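PDB 2GWM: 65 kDa virulence protein from Salmonella typhimurium, which probably transfers ADP-ribose from NAD(+) to an arginine of host actin through this C-terminal domain, blocking filament assembly and so breaking down the cytoskeleton. Local coordinates for residues K3-G15 with L137-L150. Numbering follows the deposited sequence.
Sequences KQIQALRYYSAQG and LGDVAHFKGEAEML
His142 N gives its hydrogen to Ser12 OG at 2.9 Å with a fairly straight N-H...O angle of 158°; chi1 of 174° swings that hydroxyl away from the Ser12 backbone N and toward the loop. Arg9 NH1 meets Asp139 O at 2.9 Å, more bent at 137°, while Lys144 NZ approaches the same oxygen from the opposite face of the carbonyl plane. The charged groups form a network: Lys144 pairs weakly with Asp139 OD1, the Arg9-Asp139 bridge is long (NH2 to OD2 3.9 Å), and Glu1 forms a salt bridge with Arg9 NE. A water joins Arg9 NH1 to Val140 O. In this ADP-ribosyltransferase domain the N-terminal helix lies against the loop that ends at Glu148, the predicted catalytic residue just before strand 149-151. A second water links Ser12 OG to Glu148 OE1 (2.6 Å from each), and Ser111 OG bonds to OE2, so both carboxylate oxygens have partners. Among buried residues, the Val140 and Leu8 side chains cross at roughly a right angle, CG1 3.7 Å from Leu8 CG, and Leu150 CD2 touches both Leu8 CD1 and Tyr11 CE2. On the more exposed side, Ala13 CB sits over one face of the His142 ring, 3.9 Å from the centroid, a CH-pi contact.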
loop_
_atom_site.group_PDB
_atom_site.type_symbol
_atom_site.label_atom_id
_atom_site.label_comp_id
_atom_site.label_asym_id
_atom_site.label_seq_id
_atom_site.Cartn_x
_atom_site.Cartn_y
_atom_site.Cartn_z
ATOM N N LYS A 3 -9.043 5.062 -19.869
ATOM C CA LYS A 3 -7.851 4.240 -19.994
ATOM C C LYS A 3 -7.064 4.284 -18.670
ATOM O O LYS A 3 -6.296 3.391 -18.361
ATOM C CB LYS A 3 -6.965 4.723 -21.115
ATOM C CG LYS A 3 -7.682 4.682 -22.490
ATOM C CD LYS A 3 -8.037 3.279 -22.902
ATOM C CE LYS A 3 -8.360 3.201 -24.437
ATOM N NZ LYS A 3 -8.649 1.809 -24.852
ATOM N N GLN A 4 -7.239 5.344 -17.884
ATOM C CA GLN A 4 -6.565 5.421 -16.593
ATOM C C GLN A 4 -7.136 4.425 -15.591
ATOM O O GLN A 4 -6.388 3.736 -14.880
ATOM C CB GLN A 4 -6.631 6.856 -16.101
ATOM C CG GLN A 4 -5.721 7.836 -16.880
ATOM C CD GLN A 4 -6.141 8.020 -18.325
ATOM O OE1 GLN A 4 -7.309 8.265 -18.608
ATOM N NE2 GLN A 4 -5.185 7.917 -19.235
ATOM N N ILE A 5 -8.445 4.311 -15.573
ATOM C CA ILE A 5 -9.088 3.257 -14.759
ATOM C C ILE A 5 -8.655 1.903 -15.222
ATOM O O ILE A 5 -8.396 1.011 -14.420
ATOM C CB ILE A 5 -10.595 3.430 -14.733
ATOM C CG1 ILE A 5 -10.947 4.626 -13.832
ATOM C CG2 ILE A 5 -11.324 2.159 -14.252
ATOM C CD1 ILE A 5 -10.881 4.390 -12.423
ATOM N N GLN A 6 -8.572 1.693 -16.542
ATOM C CA GLN A 6 -8.133 0.398 -17.012
ATOM C C GLN A 6 -6.694 0.093 -16.573
ATOM O O GLN A 6 -6.368 -1.057 -16.262
ATOM C CB GLN A 6 -8.245 0.336 -18.537
ATOM C CG GLN A 6 -9.645 0.385 -19.070
ATOM C CD GLN A 6 -9.661 0.237 -20.582
ATOM O OE1 GLN A 6 -9.256 -0.803 -21.109
ATOM N NE2 GLN A 6 -10.115 1.268 -21.290
ATOM N N ALA A 7 -5.845 1.103 -16.556
ATOM C CA ALA A 7 -4.486 0.911 -16.033
ATOM C C ALA A 7 -4.497 0.552 -14.545
ATOM O O ALA A 7 -3.767 -0.308 -14.147
ATOM C CB ALA A 7 -3.631 2.084 -16.308
ATOM N N LEU A 8 -5.364 1.200 -13.766
ATOM C CA LEU A 8 -5.530 0.849 -12.357
ATOM C C LEU A 8 -6.020 -0.562 -12.168
ATOM O O LEU A 8 -5.564 -1.298 -11.254
ATOM C CB LEU A 8 -6.503 1.843 -11.698
ATOM C CG LEU A 8 -6.843 1.574 -10.194
ATOM C CD1 LEU A 8 -5.577 1.609 -9.367
ATOM C CD2 LEU A 8 -7.812 2.642 -9.764
ATOM N N ARG A 9 -6.952 -1.007 -12.995
ATOM C CA ARG A 9 -7.374 -2.418 -12.957
ATOM C C ARG A 9 -6.189 -3.347 -13.162
ATOM O O ARG A 9 -6.029 -4.333 -12.447
ATOM C CB ARG A 9 -8.448 -2.698 -14.017
ATOM C CG ARG A 9 -9.804 -2.023 -13.776
ATOM C CD ARG A 9 -10.831 -2.396 -14.876
ATOM N NE ARG A 9 -12.132 -1.839 -14.568
ATOM C CZ ARG A 9 -13.002 -2.346 -13.684
ATOM N NH1 ARG A 9 -12.763 -3.482 -13.020
ATOM N NH2 ARG A 9 -14.152 -1.703 -13.465
ATOM N N TYR A 10 -5.328 -3.024 -14.128
ATOM C CA TYR A 10 -4.152 -3.846 -14.393
ATOM C C TYR A 10 -3.178 -3.833 -13.223
ATOM O O TYR A 10 -2.630 -4.856 -12.859
ATOM C CB TYR A 10 -3.463 -3.328 -15.663
ATOM C CG TYR A 10 -2.262 -4.131 -16.018
ATOM C CD1 TYR A 10 -2.362 -5.244 -16.808
ATOM C CD2 TYR A 10 -1.002 -3.763 -15.559
ATOM C CE1 TYR A 10 -1.252 -5.982 -17.112
ATOM C CE2 TYR A 10 0.112 -4.507 -15.830
ATOM C CZ TYR A 10 0.002 -5.595 -16.652
ATOM O OH TYR A 10 1.104 -6.353 -17.025
ATOM N N TYR A 11 -2.932 -2.666 -12.643
ATOM C CA TYR A 11 -2.165 -2.521 -11.412
ATOM C C TYR A 11 -2.676 -3.520 -10.368
ATOM O O TYR A 11 -1.901 -4.244 -9.769
ATOM C CB TYR A 11 -2.317 -1.082 -10.869
ATOM C CG TYR A 11 -1.715 -1.003 -9.498
ATOM C CD1 TYR A 11 -0.372 -0.748 -9.321
ATOM C CD2 TYR A 11 -2.491 -1.227 -8.380
ATOM C CE1 TYR A 11 0.186 -0.739 -8.028
ATOM C CE2 TYR A 11 -1.916 -1.236 -7.096
ATOM C CZ TYR A 11 -0.599 -1.012 -6.933
ATOM O OH TYR A 11 -0.065 -1.038 -5.642
ATOM N N SER A 12 -3.973 -3.472 -10.119
ATOM C CA SER A 12 -4.585 -4.340 -9.096
ATOM C C SER A 12 -4.366 -5.832 -9.397
ATOM O O SER A 12 -4.090 -6.624 -8.506
ATOM C CB SER A 12 -6.076 -3.992 -8.935
ATOM O OG SER A 12 -6.748 -4.882 -8.052
ATOM N N ALA A 13 -4.541 -6.203 -10.656
ATOM C CA ALA A 13 -4.400 -7.597 -11.058
ATOM C C ALA A 13 -2.972 -8.091 -10.993
ATOM O O ALA A 13 -2.702 -9.209 -10.537
ATOM C CB ALA A 13 -4.877 -7.753 -12.447
ATOM N N GLN A 14 -2.050 -7.280 -11.489
ATOM C CA GLN A 14 -0.679 -7.745 -11.651
ATOM C C GLN A 14 0.397 -6.676 -11.643
ATOM O O GLN A 14 1.539 -6.990 -11.302
ATOM C CB GLN A 14 -0.557 -8.547 -12.938
ATOM C CG GLN A 14 -0.942 -7.772 -14.175
ATOM C CD GLN A 14 -1.129 -8.746 -15.324
ATOM O OE1 GLN A 14 -0.180 -9.401 -15.672
ATOM N NE2 GLN A 14 -2.374 -8.922 -15.837
ATOM N N GLY A 15 0.091 -5.441 -12.022
ATOM C CA GLY A 15 1.141 -4.484 -12.175
ATOM C C GLY A 15 1.763 -4.124 -10.861
ATOM O O GLY A 15 2.907 -3.691 -10.821
ATOM N N LEU A 137 -11.390 1.026 -3.859
ATOM C CA LEU A 137 -11.304 0.508 -5.224
ATOM C C LEU A 137 -12.634 -0.015 -5.708
ATOM O O LEU A 137 -12.985 0.156 -6.890
ATOM C CB LEU A 137 -10.278 -0.587 -5.318
ATOM C CG LEU A 137 -8.847 -0.324 -5.743
ATOM C CD1 LEU A 137 -8.432 1.103 -6.094
ATOM C CD2 LEU A 137 -7.826 -1.194 -5.304
ATOM N N GLY A 138 -13.370 -0.652 -4.812
ATOM C CA GLY A 138 -14.619 -1.275 -5.186
ATOM C C GLY A 138 -14.391 -2.267 -6.323
ATOM O O GLY A 138 -13.493 -3.105 -6.253
ATOM N N ASP A 139 -15.197 -2.129 -7.363
ATOM C CA ASP A 139 -15.179 -3.084 -8.449
ATOM C C ASP A 139 -13.968 -2.921 -9.371
ATOM O O ASP A 139 -13.760 -3.723 -10.269
ATOM C CB ASP A 139 -16.427 -2.965 -9.298
ATOM C CG ASP A 139 -16.598 -4.160 -10.216
ATOM O OD1 ASP A 139 -16.637 -5.298 -9.711
ATOM O OD2 ASP A 139 -16.670 -3.962 -11.433
ATOM N N VAL A 140 -13.179 -1.887 -9.162
ATOM C CA VAL A 140 -11.917 -1.752 -9.881
ATOM C C VAL A 140 -10.940 -2.836 -9.439
ATOM O O VAL A 140 -10.055 -3.244 -10.196
ATOM C CB VAL A 140 -11.327 -0.390 -9.688
ATOM C CG1 VAL A 140 -9.962 -0.327 -10.297
ATOM C CG2 VAL A 140 -12.239 0.602 -10.344
ATOM N N ALA A 141 -11.067 -3.309 -8.199
ATOM C CA ALA A 141 -10.138 -4.314 -7.697
ATOM C C ALA A 141 -10.297 -5.584 -8.509
ATOM O O ALA A 141 -11.423 -5.982 -8.852
ATOM C CB ALA A 141 -10.432 -4.617 -6.231
ATOM N N HIS A 142 -9.204 -6.292 -8.729
ATOM C CA HIS A 142 -9.273 -7.493 -9.544
ATOM C C HIS A 142 -10.072 -8.563 -8.867
ATOM O O HIS A 142 -10.951 -9.178 -9.490
ATOM C CB HIS A 142 -7.881 -8.021 -9.847
ATOM C CG HIS A 142 -7.899 -9.141 -10.828
ATOM N ND1 HIS A 142 -8.249 -8.945 -12.151
ATOM C CD2 HIS A 142 -7.730 -10.469 -10.671
ATOM C CE1 HIS A 142 -8.214 -10.108 -12.776
ATOM N NE2 HIS A 142 -7.916 -11.047 -11.899
ATOM N N PHE A 143 -9.731 -8.832 -7.609
ATOM C CA PHE A 143 -10.473 -9.777 -6.809
ATOM C C PHE A 143 -11.458 -8.998 -5.953
ATOM O O PHE A 143 -11.106 -8.000 -5.330
ATOM C CB PHE A 143 -9.518 -10.610 -5.963
ATOM C CG PHE A 143 -8.665 -11.562 -6.769
ATOM C CD1 PHE A 143 -9.227 -12.633 -7.410
ATOM C CD2 PHE A 143 -7.288 -11.413 -6.856
ATOM C CE1 PHE A 143 -8.441 -13.513 -8.171
ATOM C CE2 PHE A 143 -6.515 -12.272 -7.607
ATOM C CZ PHE A 143 -7.101 -13.352 -8.245
ATOM N N LYS A 144 -12.696 -9.477 -5.936
ATOM C CA LYS A 144 -13.806 -8.740 -5.354
ATOM C C LYS A 144 -14.002 -9.182 -3.912
ATOM O O LYS A 144 -13.459 -10.212 -3.479
ATOM C CB LYS A 144 -15.074 -8.987 -6.170
ATOM C CG LYS A 144 -14.863 -8.945 -7.685
ATOM C CD LYS A 144 -14.411 -7.585 -8.209
ATOM C CE LYS A 144 -13.953 -7.725 -9.677
ATOM N NZ LYS A 144 -13.791 -6.478 -10.436
ATOM N N GLY A 145 -14.737 -8.385 -3.148
ATOM C CA GLY A 145 -15.177 -8.827 -1.828
ATOM C C GLY A 145 -14.136 -8.700 -0.728
ATOM O O GLY A 145 -14.248 -9.332 0.325
ATOM N N GLU A 146 -13.120 -7.886 -0.980
ATOM C CA GLU A 146 -12.178 -7.495 0.060
ATOM C C GLU A 146 -11.950 -6.022 -0.169
ATOM O O GLU A 146 -11.334 -5.620 -1.166
ATOM C CB GLU A 146 -10.873 -8.328 0.049
ATOM C CG GLU A 146 -10.094 -8.418 -1.283
ATOM C CD GLU A 146 -10.171 -9.802 -1.990
ATOM O OE1 GLU A 146 -11.294 -10.319 -2.263
ATOM O OE2 GLU A 146 -9.092 -10.371 -2.282
ATOM N N ALA A 147 -12.582 -5.219 0.671
ATOM C CA ALA A 147 -12.436 -3.783 0.606
ATOM C C ALA A 147 -10.990 -3.390 0.636
ATOM O O ALA A 147 -10.184 -3.929 1.379
ATOM C CB ALA A 147 -13.200 -3.091 1.726
ATOM N N GLU A 148 -10.659 -2.432 -0.229
ATOM C CA GLU A 148 -9.287 -1.939 -0.308
ATOM C C GLU A 148 -9.341 -0.472 -0.538
ATOM O O GLU A 148 -9.986 -0.030 -1.498
ATOM C CB GLU A 148 -8.554 -2.652 -1.424
ATOM C CG GLU A 148 -7.112 -2.240 -1.557
ATOM C CD GLU A 148 -6.335 -3.096 -2.542
ATOM O OE1 GLU A 148 -6.961 -3.938 -3.264
ATOM O OE2 GLU A 148 -5.105 -2.876 -2.594
ATOM N N MET A 149 -8.612 0.273 0.280
ATOM C CA MET A 149 -8.365 1.686 0.044
ATOM C C MET A 149 -6.910 1.813 -0.395
ATOM O O MET A 149 -5.988 1.434 0.341
ATOM C CB MET A 149 -8.545 2.494 1.326
ATOM C CG MET A 149 -8.054 3.876 1.124
ATOM S SD MET A 149 -8.802 5.071 2.187
ATOM C CE MET A 149 -10.037 5.173 1.020
ATOM N N LEU A 150 -6.691 2.264 -1.632
ATOM C CA LEU A 150 -5.365 2.373 -2.186
ATOM C C LEU A 150 -4.997 3.862 -2.195
ATOM O O LEU A 150 -5.822 4.726 -2.482
ATOM C CB LEU A 150 -5.360 1.828 -3.634
ATOM C CG LEU A 150 -3.978 1.732 -4.253
ATOM C CD1 LEU A 150 -3.173 0.682 -3.662
ATOM C CD2 LEU A 150 -4.140 1.420 -5.747
HETATM O O HOH W 1 -10.566 -5.057 -12.311
HETATM O O HOH W 2 -6.226 -5.085 -5.491
#